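PDB 3ZHC: phytase from Citrobacter braakii, which belongs to branch 2 of the histidine phosphatase superfamily, whose fold joins a mixed beta sheet to a largely helical domain. Local coordinates for residues B[48-51]-B[52-56]; B[209-212]-B[213-217]; B[236-239]-B[240-243]; B[252-255]-B[256-260]. The protein carries 2 engineered substitutions. All coordinates share one frame; numbering follows the deposited sequence.

Interaction 1: residues B[48-51]-B[52-56]; sequences TPIM and KNVTP. Unlike the reference sequence in segment 52-56: N53 (reference Asp).
I50 and V54 illustrate how a single turn of helix aligns side chains four residues apart. The two run at a slant to each other, and the beta-branch of I50 does the touching: CG2, anti to the backbone N, reaches V54 CG1 at 4.1 Å. V54 straddles the carbonyl that precedes it by a turn, with CG1 3.3 Å and CG2 3.4 Å from I50 O. This oxygen also takes V54 N, but the bond is weak and strongly bent. On another flank N53, which differs from the reference sequence, folds its amide back over the start of the turn. Its CG lies anti to the carbonyl carbon (chi1 -63°), which places CG 3.2 Å from P49 O, the same oxygen that accepts a sound bond from N53 N at 2.9 Å. K52 extends its methylene chain past T48 O, with CG 3.5 Å from that oxygen, and K52 N bonds to it.

The start of the short helix 49-53 is a capping box: T48 stands at the N-cap and its OG1 takes M51 N at 3.5 Å, a weak bond. M51 leans back the same way, its chain bent at chi3 (58°), and SD receives a weak bond from T48 N. Beyond the turn, M51 O is taken by the indole of W59, while T55 OG1 is bonded to L192 O and D57 N. N53 O turns to T199, whose chain pairs with N53 through the backbone, and L234 of helix 231-247 packs against both I50 and V54.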
loop_
_atom_site.group_PDB
_atom_site.type_symbol
_atom_site.label_atom_id
_atom_site.label_comp_id
_atom_site.label_asym_id
_atom_site.label_seq_id
_atom_site.Cartn_x
_atom_site.Cartn_y
_atom_site.Cartn_z
ATOM N N THR B 48 27.374 -10.288 10.866
ATOM C CA THR B 48 27.414 -10.855 12.204
ATOM C C THR B 48 27.124 -12.374 12.252
ATOM O O THR B 48 26.658 -12.941 11.244
ATOM C CB THR B 48 26.372 -10.110 13.063
ATOM O OG1 THR B 48 25.072 -10.365 12.551
ATOM C CG2 THR B 48 26.624 -8.594 13.040
ATOM N N PRO B 49 27.407 -13.039 13.421
ATOM C CA PRO B 49 27.090 -14.453 13.629
ATOM C C PRO B 49 25.628 -14.814 13.416
ATOM O O PRO B 49 25.343 -15.846 12.828
ATOM C CB PRO B 49 27.455 -14.662 15.107
ATOM C CG PRO B 49 28.482 -13.718 15.357
ATOM C CD PRO B 49 28.124 -12.511 14.601
ATOM N N ILE B 50 24.718 -13.957 13.904
ATOM C CA ILE B 50 23.278 -14.153 13.735
ATOM C C ILE B 50 22.911 -14.200 12.262
ATOM O O ILE B 50 22.157 -15.094 11.850
ATOM C CB ILE B 50 22.449 -13.058 14.476
ATOM C CG1 ILE B 50 22.528 -13.292 15.987
ATOM C CG2 ILE B 50 20.986 -13.066 14.021
ATOM C CD1 ILE B 50 21.819 -12.233 16.809
ATOM N N MET B 51 23.448 -13.252 11.474
ATOM C CA MET B 51 23.197 -13.211 9.998
ATOM C C MET B 51 23.625 -14.517 9.345
ATOM O O MET B 51 22.912 -15.058 8.481
ATOM C CB MET B 51 23.914 -12.027 9.336
ATOM C CG MET B 51 23.372 -10.685 9.725
ATOM S SD MET B 51 24.406 -9.301 9.210
ATOM C CE MET B 51 24.463 -9.572 7.430
ATOM N N LYS B 52 24.780 -15.031 9.770
ATOM C CA LYS B 52 25.293 -16.295 9.259
ATOM C C LYS B 52 24.440 -17.493 9.695
ATOM O O LYS B 52 24.238 -18.388 8.917
ATOM C CB LYS B 52 26.738 -16.509 9.699
ATOM C CG LYS B 52 27.712 -15.530 9.111
ATOM C CD LYS B 52 29.082 -15.767 9.681
ATOM C CE LYS B 52 30.053 -14.716 9.275
ATOM N NZ LYS B 52 31.342 -14.950 9.988
ATOM N N ASN B 53 23.941 -17.477 10.938
ATOM C CA ASN B 53 23.186 -18.615 11.509
ATOM C C ASN B 53 21.657 -18.644 11.250
ATOM O O ASN B 53 20.986 -19.606 11.672
ATOM C CB ASN B 53 23.489 -18.725 13.017
ATOM C CG ASN B 53 24.992 -19.025 13.301
ATOM O OD1 ASN B 53 25.623 -19.854 12.626
ATOM N ND2 ASN B 53 25.545 -18.352 14.285
ATOM N N VAL B 54 21.117 -17.624 10.571
ATOM C CA VAL B 54 19.661 -17.611 10.166
ATOM C C VAL B 54 19.459 -18.121 8.729
ATOM O O VAL B 54 18.356 -18.071 8.201
ATOM C CB VAL B 54 18.974 -16.220 10.371
ATOM C CG1 VAL B 54 18.959 -15.874 11.845
ATOM C CG2 VAL B 54 19.651 -15.141 9.546
ATOM N N THR B 55 20.530 -18.610 8.102
ATOM C CA THR B 55 20.420 -19.276 6.812
ATOM C C THR B 55 21.487 -20.356 6.685
ATOM O O THR B 55 22.609 -20.158 7.154
ATOM C CB THR B 55 20.530 -18.277 5.641
ATOM O OG1 THR B 55 20.500 -18.987 4.400
ATOM C CG2 THR B 55 21.831 -17.411 5.733
ATOM N N PRO B 56 21.146 -21.518 6.054
ATOM C CA PRO B 56 22.188 -22.518 5.780
ATOM C C PRO B 56 23.138 -22.097 4.637
ATOM O O PRO B 56 24.164 -22.726 4.445
ATOM C CB PRO B 56 21.383 -23.750 5.369
ATOM C CG PRO B 56 20.150 -23.182 4.771
ATOM C CD PRO B 56 19.825 -22.000 5.610
#

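Interaction 2: residues B[209-212]-B[213-217]; sequences CTLP and EALPS. With FMT (formic acid), chain N.
P216 packs on the carbonyl of P212, beside a flat formic acid molecule, probably left from the crystallisation liquor. S217 N and P212 CB lie to opposite sides of its plane: S217 N donates to O2 at 3.1 Å, and P212 CB stands 3.8 Å from O1. P216 CA lies beyond O2 at 3.7 Å, and T178 OG1 adds a second hydrogen bond to the molecule.

The turn itself, helix 211-214, begins at the N-cap T210. T210 OG1 sits between the backbone N and the carbonyl carbon (chi1 65°), and from there it meets the methylene of E213 slantwise, 3.3 Å from CB. The backbone closes with A214 N on T210 O and, more tightly, L215 N on L211 O at 2.7 Å. L211 and L215 lie side by side and point the same way, CD2 to CD1 4.0 Å, towards L234 of helix 231-247. Helix 182-192 covers another flank, where E189 OE2 accepts L211 N; the C209-C200 disulfide ties down the chain just ahead, and K129 of the second subunit packs on T210 and E213.

Proline chemistry is consistent with the turn ending here. P216 N has no hydrogen to give to P212 O, and the carbonyl instead meets P216 CA at 3.2 Å in a CA-H...O contact. L215 is the first residue to leave helical angles, and the next N-H, that of S217, points outward to the formic acid rather than back into the turn.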
loop_
_atom_site.group_PDB
_atom_site.type_symbol
_atom_site.label_atom_id
_atom_site.label_comp_id
_atom_site.label_asym_id
_atom_site.label_seq_id
_atom_site.Cartn_x
_atom_site.Cartn_y
_atom_site.Cartn_z
ATOM N N CYS B 209 9.198 -23.286 12.304
ATOM C CA CYS B 209 10.212 -22.545 13.025
ATOM C C CYS B 209 10.132 -21.126 12.398
ATOM O O CYS B 209 10.220 -20.997 11.182
ATOM C CB CYS B 209 11.589 -23.153 12.835
ATOM S SG CYS B 209 12.902 -22.282 13.696
ATOM N N THR B 210 9.949 -20.089 13.220
ATOM C CA THR B 210 9.814 -18.697 12.711
ATOM C C THR B 210 10.819 -17.728 13.344
ATOM O O THR B 210 11.317 -17.960 14.448
ATOM C CB THR B 210 8.375 -18.149 12.904
ATOM O OG1 THR B 210 8.081 -18.049 14.293
ATOM C CG2 THR B 210 7.345 -19.046 12.213
ATOM N N LEU B 211 11.115 -16.650 12.618
ATOM C CA LEU B 211 12.079 -15.622 13.078
ATOM C C LEU B 211 11.608 -14.853 14.307
ATOM O O LEU B 211 12.396 -14.669 15.234
ATOM C CB LEU B 211 12.462 -14.626 11.941
ATOM C CG LEU B 211 13.727 -14.966 11.157
ATOM C CD1 LEU B 211 13.839 -14.150 9.867
ATOM C CD2 LEU B 211 14.941 -14.744 12.050
ATOM N N PRO B 212 10.330 -14.393 14.316
ATOM C CA PRO B 212 9.853 -13.669 15.497
ATOM C C PRO B 212 9.845 -14.524 16.787
ATOM O O PRO B 212 10.138 -14.010 17.842
ATOM C CB PRO B 212 8.427 -13.230 15.090
ATOM C CG PRO B 212 8.409 -13.313 13.627
ATOM C CD PRO B 212 9.288 -14.446 13.277
ATOM N N GLU B 213 9.525 -15.814 16.668
ATOM C CA GLU B 213 9.522 -16.739 17.818
ATOM C C GLU B 213 10.965 -17.045 18.259
ATOM O O GLU B 213 11.237 -17.118 19.448
ATOM C CB GLU B 213 8.739 -18.035 17.483
ATOM C CG GLU B 213 8.303 -18.897 18.731
ATOM C CD GLU B 213 7.090 -18.308 19.546
ATOM O OE1 GLU B 213 6.415 -17.355 19.075
ATOM O OE2 GLU B 213 6.826 -18.826 20.670
ATOM N N ALA B 214 11.877 -17.213 17.290
ATOM C CA ALA B 214 13.308 -17.449 17.572
ATOM C C ALA B 214 14.000 -16.210 18.141
ATOM O O ALA B 214 14.839 -16.330 19.015
ATOM C CB ALA B 214 14.038 -17.911 16.311
ATOM N N LEU B 215 13.638 -15.025 17.616
ATOM C CA LEU B 215 14.206 -13.729 18.043
ATOM C C LEU B 215 13.077 -12.725 18.377
ATOM O O LEU B 215 12.757 -11.850 17.560
ATOM C CB LEU B 215 15.120 -13.172 16.957
ATOM C CG LEU B 215 16.408 -13.953 16.663
ATOM C CD1 LEU B 215 16.985 -13.561 15.300
ATOM C CD2 LEU B 215 17.421 -13.746 17.756
ATOM N N PRO B 216 12.457 -12.856 19.585
ATOM C CA PRO B 216 11.379 -11.902 19.974
ATOM C C PRO B 216 11.885 -10.453 20.064
ATOM O O PRO B 216 12.988 -10.211 20.536
ATOM C CB PRO B 216 10.904 -12.432 21.331
ATOM C CG PRO B 216 12.004 -13.303 21.810
ATOM C CD PRO B 216 12.662 -13.887 20.622
ATOM N N SER B 217 11.059 -9.521 19.601
ATOM C CA SER B 217 11.431 -8.112 19.517
ATOM C C SER B 217 10.771 -7.278 20.597
ATOM O O SER B 217 9.600 -7.466 20.914
ATOM C CB SER B 217 11.060 -7.551 18.148
ATOM O OG SER B 217 11.722 -8.250 17.106
HETATM C C FMT N . 7.461 -10.033 18.588
HETATM O O1 FMT N . 7.923 -10.292 17.482
HETATM O O2 FMT N . 8.056 -10.334 19.614
#

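Interaction 3: residues B[236-239]-B[240-243]; sequences STLT and EIFL
I241 and T237 pack side by side on helix 231-247, a regular alpha-helix in which residues four apart share a flank. From its base outward, I241 rides up the preceding turn. CB lies 3.4 Å from L238 O. CG1, set anti to the carbonyl carbon and beside the backbone N (chi1 -67°), drops to 3.3 Å from T237 O, the oxygen that also accepts I241 N at 3.0 Å in its carbonyl plane. The tip, CD1, then runs alongside T237, 3.9 Å from CG2, both side chains pointing the same way, and makes a looser contact with L238 CD2.

The polar groups of this buried stretch are drawn into the helix or to its neighbours. T237 OG1 and T239 OG1 bond back to S233 O and S235 O, and S236 O takes H271 ND1 of helix 260-280 besides a weak bond from E240 N. E240 keeps only its CB over the previous turn, near S236 O; its carboxylate bends away to a salt bridge with R38, part of the RHG signature of the family.

On another flank the F242 ring folds back over its own acceptor. L238 O receives F242 N at 3.0 Å and lies 3.4 Å above one face of the ring, displaced towards the rim, with CG and CD2 its nearest ring atoms.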
loop_
_atom_site.group_PDB
_atom_site.type_symbol
_atom_site.label_atom_id
_atom_site.label_comp_id
_atom_site.label_asym_id
_atom_site.label_seq_id
_atom_site.Cartn_x
_atom_site.Cartn_y
_atom_site.Cartn_z
ATOM N N SER B 236 14.942 -5.981 9.009
ATOM C CA SER B 236 15.166 -4.670 8.411
ATOM C C SER B 236 16.532 -4.632 7.736
ATOM O O SER B 236 16.669 -4.127 6.608
ATOM C CB SER B 236 15.061 -3.565 9.471
ATOM O OG SER B 236 15.140 -2.272 8.896
ATOM N N THR B 237 17.540 -5.169 8.424
ATOM C CA THR B 237 18.897 -5.238 7.884
ATOM C C THR B 237 18.967 -6.187 6.669
ATOM O O THR B 237 19.463 -5.803 5.615
ATOM C CB THR B 237 19.917 -5.676 8.985
ATOM O OG1 THR B 237 19.941 -4.683 10.034
ATOM C CG2 THR B 237 21.314 -5.870 8.414
ATOM N N LEU B 238 18.454 -7.407 6.830
ATOM C CA LEU B 238 18.552 -8.449 5.765
ATOM C C LEU B 238 17.854 -8.092 4.480
ATOM O O LEU B 238 18.439 -8.259 3.399
ATOM C CB LEU B 238 18.041 -9.804 6.263
ATOM C CG LEU B 238 18.780 -10.426 7.455
ATOM C CD1 LEU B 238 18.312 -11.871 7.641
ATOM C CD2 LEU B 238 20.310 -10.374 7.315
ATOM N N THR B 239 16.605 -7.607 4.583
ATOM C CA THR B 239 15.833 -7.224 3.396
ATOM C C THR B 239 16.492 -6.032 2.660
ATOM O O THR B 239 16.446 -5.957 1.423
ATOM C CB THR B 239 14.358 -6.936 3.740
ATOM O OG1 THR B 239 14.287 -5.951 4.760
ATOM C CG2 THR B 239 13.659 -8.216 4.235
ATOM N N GLU B 240 17.106 -5.116 3.417
ATOM C CA GLU B 240 17.859 -4.009 2.812
ATOM C C GLU B 240 19.087 -4.556 2.085
ATOM O O GLU B 240 19.426 -4.077 0.997
ATOM C CB GLU B 240 18.251 -2.967 3.862
ATOM C CG GLU B 240 19.104 -1.788 3.359
ATOM C CD GLU B 240 18.395 -0.843 2.346
ATOM O OE1 GLU B 240 17.160 -0.963 2.110
ATOM O OE2 GLU B 240 19.105 0.034 1.802
ATOM N N ILE B 241 19.751 -5.558 2.686
ATOM C CA ILE B 241 20.926 -6.188 2.052
ATOM C C ILE B 241 20.505 -6.795 0.695
ATOM O O ILE B 241 21.201 -6.607 -0.303
ATOM C CB ILE B 241 21.638 -7.223 2.964
ATOM C CG1 ILE B 241 22.280 -6.517 4.157
ATOM C CG2 ILE B 241 22.719 -7.987 2.191
ATOM C CD1 ILE B 241 22.857 -7.441 5.217
ATOM N N PHE B 242 19.371 -7.480 0.656
ATOM C CA PHE B 242 18.892 -8.041 -0.631
ATOM C C PHE B 242 18.671 -6.939 -1.675
ATOM O O PHE B 242 19.074 -7.107 -2.826
ATOM C CB PHE B 242 17.637 -8.892 -0.476
ATOM C CG PHE B 242 17.799 -10.087 0.449
ATOM C CD1 PHE B 242 18.976 -10.855 0.466
ATOM C CD2 PHE B 242 16.739 -10.467 1.294
ATOM C CE1 PHE B 242 19.101 -11.967 1.322
ATOM C CE2 PHE B 242 16.858 -11.577 2.152
ATOM C CZ PHE B 242 18.035 -12.323 2.167
ATOM N N LEU B 243 18.047 -5.826 -1.262
ATOM C CA LEU B 243 17.840 -4.664 -2.148
ATOM C C LEU B 243 19.164 -4.131 -2.649
ATOM O O LEU B 243 19.314 -3.873 -3.837
ATOM C CB LEU B 243 17.102 -3.528 -1.438
ATOM C CG LEU B 243 16.685 -2.352 -2.352
ATOM C CD1 LEU B 243 15.199 -2.447 -2.707
ATOM C CD2 LEU B 243 17.013 -1.002 -1.715
#

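Interaction 4: residues B[252-255]-B[256-260]; sequences QVAW and GRITG
V253 O is gripped twice: by G256 N at 2.9 Å and by a water that donates to it at 2.7 Å. The same water accepts I258 N at 3.0 Å, bridging the two ends of the bend where no direct backbone bond joins them. G256 N approaches from well above the carbonyl plane, 49° out of it, and R257 N meets A254 O in much the same way, so neither donor lies on a lone pair.

Among the side chains, W255 and R257 cross with ring and guanidinium planes 34° apart. W255 CB, rather than the indole, covers the guanidinium, 3.7 Å above its centre, while NH1 comes near W255 CE3 at 3.8 Å. The arginine is held in place by a salt bridge to D57 and a bond to V191 O, and the indole by Q58 O at NE1 and by W59 edge-to-face. Inward, A254 CB rests on I258 CG1 at 3.7 Å, next to F242.

A254, W255 and G256 all have positive phi, and this makes the segment two overlapping type III' beta turns, a left-handed bend in the connection between helices 231-247 and 260-280.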
loop_
_atom_site.group_PDB
_atom_site.type_symbol
_atom_site.label_atom_id
_atom_site.label_comp_id
_atom_site.label_asym_id
_atom_site.label_seq_id
_atom_site.Cartn_x
_atom_site.Cartn_y
_atom_site.Cartn_z
ATOM N N GLN B 252 23.932 -13.067 -8.223
ATOM C CA GLN B 252 23.047 -13.924 -7.426
ATOM C C GLN B 252 22.523 -13.147 -6.212
ATOM O O GLN B 252 23.214 -13.024 -5.197
ATOM C CB GLN B 252 23.790 -15.197 -6.987
ATOM C CG GLN B 252 22.876 -16.318 -6.426
ATOM C CD GLN B 252 22.140 -17.125 -7.524
ATOM O OE1 GLN B 252 22.066 -16.712 -8.705
ATOM N NE2 GLN B 252 21.597 -18.283 -7.134
ATOM N N VAL B 253 21.290 -12.628 -6.332
ATOM C CA VAL B 253 20.644 -11.855 -5.265
ATOM C C VAL B 253 19.785 -12.786 -4.454
ATOM O O VAL B 253 18.939 -13.477 -5.008
ATOM C CB VAL B 253 19.765 -10.714 -5.829
ATOM C CG1 VAL B 253 19.090 -9.947 -4.706
ATOM C CG2 VAL B 253 20.596 -9.775 -6.706
ATOM N N ALA B 254 20.012 -12.810 -3.134
ATOM C CA ALA B 254 19.232 -13.629 -2.208
ATOM C C ALA B 254 19.150 -15.118 -2.646
ATOM O O ALA B 254 18.089 -15.756 -2.551
ATOM C CB ALA B 254 17.827 -13.015 -2.025
ATOM N N TRP B 255 20.290 -15.644 -3.132
ATOM C CA TRP B 255 20.413 -17.037 -3.590
ATOM C C TRP B 255 19.389 -17.397 -4.714
ATOM O O TRP B 255 18.968 -18.539 -4.839
ATOM C CB TRP B 255 20.319 -17.989 -2.373
ATOM C CG TRP B 255 21.257 -17.572 -1.264
ATOM C CD1 TRP B 255 22.596 -17.822 -1.191
ATOM C CD2 TRP B 255 20.924 -16.825 -0.088
ATOM N NE1 TRP B 255 23.117 -17.283 -0.046
ATOM C CE2 TRP B 255 22.113 -16.664 0.653
ATOM C CE3 TRP B 255 19.731 -16.275 0.417
ATOM C CZ2 TRP B 255 22.152 -15.966 1.883
ATOM C CZ3 TRP B 255 19.765 -15.574 1.648
ATOM C CH2 TRP B 255 20.959 -15.431 2.359
ATOM N N GLY B 256 19.026 -16.377 -5.517
ATOM C CA GLY B 256 18.047 -16.482 -6.598
ATOM C C GLY B 256 16.626 -16.801 -6.194
ATOM O O GLY B 256 15.858 -17.267 -7.026
ATOM N N ARG B 257 16.264 -16.536 -4.933
ATOM C CA ARG B 257 14.937 -16.937 -4.378
ATOM C C ARG B 257 13.845 -15.849 -4.318
ATOM O O ARG B 257 12.745 -16.139 -3.863
ATOM C CB ARG B 257 15.135 -17.531 -2.977
ATOM C CG ARG B 257 15.880 -18.859 -2.976
ATOM C CD ARG B 257 16.392 -19.157 -1.593
ATOM N NE ARG B 257 17.298 -20.286 -1.566
ATOM C CZ ARG B 257 18.169 -20.558 -0.579
ATOM N NH1 ARG B 257 18.280 -19.776 0.519
ATOM N NH2 ARG B 257 18.948 -21.634 -0.687
ATOM N N ILE B 258 14.131 -14.622 -4.763
ATOM C CA ILE B 258 13.100 -13.545 -4.792
ATOM C C ILE B 258 12.423 -13.596 -6.182
ATOM O O ILE B 258 13.108 -13.430 -7.200
ATOM C CB ILE B 258 13.674 -12.137 -4.526
ATOM C CG1 ILE B 258 14.448 -12.112 -3.211
ATOM C CG2 ILE B 258 12.544 -11.092 -4.509
ATOM C CD1 ILE B 258 14.943 -10.741 -2.799
ATOM N N THR B 259 11.092 -13.813 -6.181
ATOM C CA THR B 259 10.248 -13.920 -7.394
ATOM C C THR B 259 9.328 -12.718 -7.588
ATOM O O THR B 259 8.261 -12.661 -6.961
ATOM C CB THR B 259 9.313 -15.141 -7.291
ATOM O OG1 THR B 259 10.058 -16.300 -6.898
ATOM C CG2 THR B 259 8.598 -15.402 -8.626
ATOM N N GLY B 260 9.712 -11.757 -8.433
ATOM C CA GLY B 260 8.834 -10.595 -8.730
ATOM C C GLY B 260 8.616 -9.545 -7.652
ATOM O O GLY B 260 9.040 -9.710 -6.492
HETATM O O HOH W 1 16.490 -13.474 -6.131
#

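How the interactions relate
Helix 231-247 is what the four contacts have in common. Interaction 3 lies within it and is the buried one; its L238 and I241 receive M51 of interaction 1, M51 CE coming within 3.5 Å of I241 CD1. The F242 ring, a turn on from L238, meets A254 and W255 of interaction 4, a surface bend, while its CB meets I258 and its carbonyl O meets V253. Interactions 1 and 2 are partly buried; interaction 2 does not touch 3 directly, but packs against interaction 1 through L211 on V54 and L215 on I50. Chemistry follows position: mostly regular alpha-helical bonds in the interior, N-caps at the short helices, with prolines bounding the turn of interaction 2, and water, positive phi and an anchored arginine at the periphery.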